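Local atomic coordinates of SAM-dependent methyltransferase (Anabaena variabilis ATCC 29413, PDB entry 3GGD), a protein that probably transfers methyl groups from S-adenosyl-L-methionine to a substrate not yet identified, and binds the product S-adenosyl-L-homocysteine. Residues 44-49 / 129-134. Numbering follows the deposited sequence.
Sequences VVDLPR and YMRTGF. With SAH (S-adenosyl-L-homocysteine), chain E; EDO (1,2-ethanediol), chain L; SO4 (sulfate ion), chain J; EDO (1,2-ethanediol), chain M.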
loop_
_atom_site.group_PDB
_atom_site.type_symbol
_atom_site.label_atom_id
_atom_site.label_comp_id
_atom_site.label_asym_id
_atom_site.label_seq_id
_atom_site.Cartn_x
_atom_site.Cartn_y
_atom_site.Cartn_z
ATOM N N VAL A 44 -10.128 9.471 -0.549
ATOM C CA VAL A 44 -10.910 10.564 -1.111
ATOM C C VAL A 44 -10.036 11.458 -2.008
ATOM O O VAL A 44 -10.493 11.988 -3.060
ATOM C CB VAL A 44 -11.551 11.411 -0.008
ATOM C CG1 VAL A 44 -12.012 12.803 -0.543
ATOM C CG2 VAL A 44 -12.671 10.651 0.625
ATOM N N VAL A 45 -8.781 11.624 -1.596
ATOM C CA VAL A 45 -7.794 12.376 -2.405
ATOM C C VAL A 45 -7.360 11.562 -3.636
ATOM O O VAL A 45 -7.236 12.088 -4.744
ATOM C CB VAL A 45 -6.555 12.751 -1.542
ATOM C CG1 VAL A 45 -5.389 13.276 -2.429
ATOM C CG2 VAL A 45 -6.976 13.770 -0.464
ATOM N N ASP A 46 -7.212 10.259 -3.457
ATOM C CA ASP A 46 -6.804 9.369 -4.567
ATOM C C ASP A 46 -7.852 9.178 -5.689
ATOM O O ASP A 46 -7.500 9.186 -6.882
ATOM C CB ASP A 46 -6.468 7.972 -4.029
ATOM C CG ASP A 46 -5.315 7.996 -2.991
ATOM O OD1 ASP A 46 -4.345 8.758 -3.211
ATOM O OD2 ASP A 46 -5.396 7.236 -2.007
ATOM N N LEU A 47 -9.121 9.013 -5.298
ATOM C CA LEU A 47 -10.154 8.550 -6.232
ATOM C C LEU A 47 -10.300 9.422 -7.495
ATOM O O LEU A 47 -10.375 8.875 -8.571
ATOM C CB LEU A 47 -11.503 8.321 -5.520
ATOM C CG LEU A 47 -12.658 7.713 -6.352
ATOM C CD1 LEU A 47 -12.208 6.406 -7.021
ATOM C CD2 LEU A 47 -13.980 7.512 -5.548
ATOM N N PRO A 48 -10.309 10.767 -7.374
ATOM C CA PRO A 48 -10.379 11.540 -8.613
ATOM C C PRO A 48 -9.239 11.267 -9.620
ATOM O O PRO A 48 -9.410 11.469 -10.825
ATOM C CB PRO A 48 -10.362 12.989 -8.135
ATOM C CG PRO A 48 -10.745 12.942 -6.696
ATOM C CD PRO A 48 -10.254 11.626 -6.191
ATOM N N ARG A 49 -8.103 10.792 -9.145
ATOM C CA ARG A 49 -6.950 10.552 -10.040
ATOM C C ARG A 49 -7.135 9.337 -10.927
ATOM O O ARG A 49 -6.448 9.206 -11.919
ATOM C CB ARG A 49 -5.671 10.384 -9.207
ATOM C CG ARG A 49 -5.274 11.639 -8.421
ATOM C CD ARG A 49 -4.254 11.338 -7.357
ATOM N NE ARG A 49 -3.843 12.562 -6.666
ATOM C CZ ARG A 49 -3.024 12.596 -5.622
ATOM N NH1 ARG A 49 -2.497 11.496 -5.127
ATOM N NH2 ARG A 49 -2.717 13.746 -5.055
ATOM N N TYR A 129 -6.254 -0.825 -6.764
ATOM C CA TYR A 129 -5.918 0.302 -5.921
ATOM C C TYR A 129 -4.882 -0.201 -4.919
ATOM O O TYR A 129 -5.115 -1.206 -4.215
ATOM C CB TYR A 129 -7.156 0.792 -5.142
ATOM C CG TYR A 129 -6.870 1.866 -4.110
ATOM C CD1 TYR A 129 -6.740 3.191 -4.475
ATOM C CD2 TYR A 129 -6.716 1.549 -2.761
ATOM C CE1 TYR A 129 -6.496 4.191 -3.507
ATOM C CE2 TYR A 129 -6.515 2.532 -1.791
ATOM C CZ TYR A 129 -6.394 3.861 -2.170
ATOM O OH TYR A 129 -6.158 4.860 -1.231
HETATM N N MSE A 130 -3.732 0.467 -4.871
HETATM C CA MSE A 130 -2.708 0.103 -3.920
HETATM C C MSE A 130 -2.120 1.334 -3.235
HETATM O O MSE A 130 -1.489 2.196 -3.866
HETATM C CB MSE A 130 -1.596 -0.697 -4.599
HETATM C CG MSE A 130 -0.576 -1.241 -3.610
HETATM SE SE MSE A 130 0.747 -2.442 -4.535
HETATM C CE MSE A 130 1.642 -1.119 -5.413
ATOM N N ARG A 131 -2.306 1.393 -1.924
ATOM C CA ARG A 131 -1.827 2.513 -1.118
ATOM C C ARG A 131 -0.685 2.017 -0.209
ATOM O O ARG A 131 -0.894 1.281 0.777
ATOM C CB ARG A 131 -2.984 3.093 -0.299
ATOM C CG ARG A 131 -2.575 4.327 0.509
ATOM C CD ARG A 131 -3.798 4.959 1.221
ATOM N NE ARG A 131 -3.435 6.186 1.933
ATOM C CZ ARG A 131 -3.117 6.233 3.216
ATOM N NH1 ARG A 131 -3.124 5.127 3.936
ATOM N NH2 ARG A 131 -2.821 7.398 3.784
ATOM N N THR A 132 0.513 2.446 -0.558
ATOM C CA THR A 132 1.744 2.084 0.106
ATOM C C THR A 132 1.938 0.586 0.221
ATOM O O THR A 132 2.150 0.042 1.298
ATOM C CB THR A 132 1.942 2.835 1.427
ATOM O OG1 THR A 132 0.763 2.763 2.255
ATOM C CG2 THR A 132 2.307 4.340 1.121
ATOM N N GLY A 133 1.871 -0.090 -0.915
ATOM C CA GLY A 133 2.117 -1.526 -0.937
ATOM C C GLY A 133 3.481 -1.906 -1.456
ATOM O O GLY A 133 3.853 -3.070 -1.376
ATOM N N PHE A 134 4.281 -0.942 -1.927
ATOM C CA PHE A 134 5.541 -1.279 -2.605
ATOM C C PHE A 134 6.823 -0.748 -1.937
ATOM O O PHE A 134 7.864 -1.424 -1.936
ATOM C CB PHE A 134 5.474 -0.714 -4.031
ATOM C CG PHE A 134 5.831 -1.717 -5.138
ATOM C CD1 PHE A 134 6.968 -2.471 -5.086
ATOM C CD2 PHE A 134 5.044 -1.809 -6.269
ATOM C CE1 PHE A 134 7.298 -3.348 -6.114
ATOM C CE2 PHE A 134 5.361 -2.700 -7.312
ATOM C CZ PHE A 134 6.496 -3.467 -7.216
HETATM N N SAH E . -3.103 -0.067 1.868
HETATM C CA SAH E . -3.316 -0.049 3.339
HETATM C CB SAH E . -2.129 -0.618 4.144
HETATM C CG SAH E . -0.728 -0.012 3.951
HETATM S SD SAH E . 0.512 -0.735 5.041
HETATM C C SAH E . -3.639 1.351 3.842
HETATM O O SAH E . -4.229 1.505 4.941
HETATM O OXT SAH E . -3.303 2.340 3.192
HETATM C "C5'" SAH E . 1.222 -1.957 3.975
HETATM C "C4'" SAH E . 0.346 -3.239 3.861
HETATM O "O4'" SAH E . 0.970 -4.177 2.952
HETATM C "C3'" SAH E . 0.128 -4.043 5.156
HETATM O "O3'" SAH E . -1.243 -4.289 5.420
HETATM C "C2'" SAH E . 0.834 -5.369 4.905
HETATM O "O2'" SAH E . 0.348 -6.499 5.659
HETATM C "C1'" SAH E . 0.725 -5.504 3.397
HETATM N N9 SAH E . 1.693 -6.440 2.812
HETATM C C8 SAH E . 3.007 -6.516 3.156
HETATM N N7 SAH E . 3.621 -7.453 2.415
HETATM C C5 SAH E . 2.670 -7.989 1.592
HETATM C C6 SAH E . 2.659 -9.064 0.606
HETATM N N6 SAH E . 3.834 -9.707 0.412
HETATM N N1 SAH E . 1.522 -9.388 -0.026
HETATM C C2 SAH E . 0.360 -8.714 0.252
HETATM N N3 SAH E . 0.321 -7.737 1.159
HETATM C C4 SAH E . 1.406 -7.358 1.862
HETATM C C1 EDO L . -2.463 10.190 0.796
HETATM O O1 EDO L . -2.856 9.936 2.157
HETATM C C2 EDO L . -3.480 9.620 -0.234
HETATM O O2 EDO L . -3.872 8.233 0.009
HETATM S S SO4 J . -4.180 16.091 -7.599
HETATM O O1 SO4 J . -5.192 15.050 -7.816
HETATM O O2 SO4 J . -3.884 16.282 -6.168
HETATM O O3 SO4 J . -4.765 17.338 -8.094
HETATM O O4 SO4 J . -2.958 15.829 -8.363
HETATM C C1 EDO M . -11.687 15.019 -3.664
HETATM O O1 EDO M . -10.301 14.669 -3.819
HETATM C C2 EDO M . -11.950 16.417 -4.229
HETATM O O2 EDO M . -11.955 16.440 -5.656
#
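Behind the amino-acid end of the S-adenosyl-L-homocysteine pocket, helix 43-50 is linked through D46 and Y129 to strand 127-131, the fourth strand of the Rossmann-like methyltransferase sheet. The phenol OH of Y129 donates a 2.6 Å hydrogen bond to OD2 of D46, arriving on the anti side of the carboxylate and 22° out of its plane. Y129 carries its CG anti to the backbone N (chi1 173°), and this carries the ring on outward until its OH reaches OD2 of D46. D46 comes in at the ring edge, its CB 3.8 Å from CE1 of Y129, and the carboxylate and ring planes stand 53° apart. The other carboxylate oxygen, OD1, takes a hydrogen bond from Y160 on the neighbouring strand 158-164. R49, whose NH1 also bonds the Y160 hydroxyl, adds a long, charge-only salt bridge to OD1, which lies well out of the guanidinium plane. One helical aspartate is thus tied to two adjacent strands.

R131 leaves the strand on the same side as Y129, and its extended chain runs past the D46 carboxylate without bonding it: NE stays 4.5 Å from OD2. A 1,2-ethanediol, probably from the crystallisation liquor, bridges the two, its O2 donating to OD2 of D46 (2.7 Å) and accepting from NE of R131 (2.8 Å). NH1 of R131 meets OXT of the bound S-adenosyl-L-homocysteine at 2.9 Å, close to the guanidinium plane, while the backbone O of R131 accepts from the ligand's amino N at 2.8 Å. R131 therefore grips both the carboxylate and the amino group of the cofactor product. D46 probably offsets part of the charge of R131 at a distance, and the Y129 and Y160 hydroxyls, with the charges of R49 and R131, should help keep the buried carboxylate ionised.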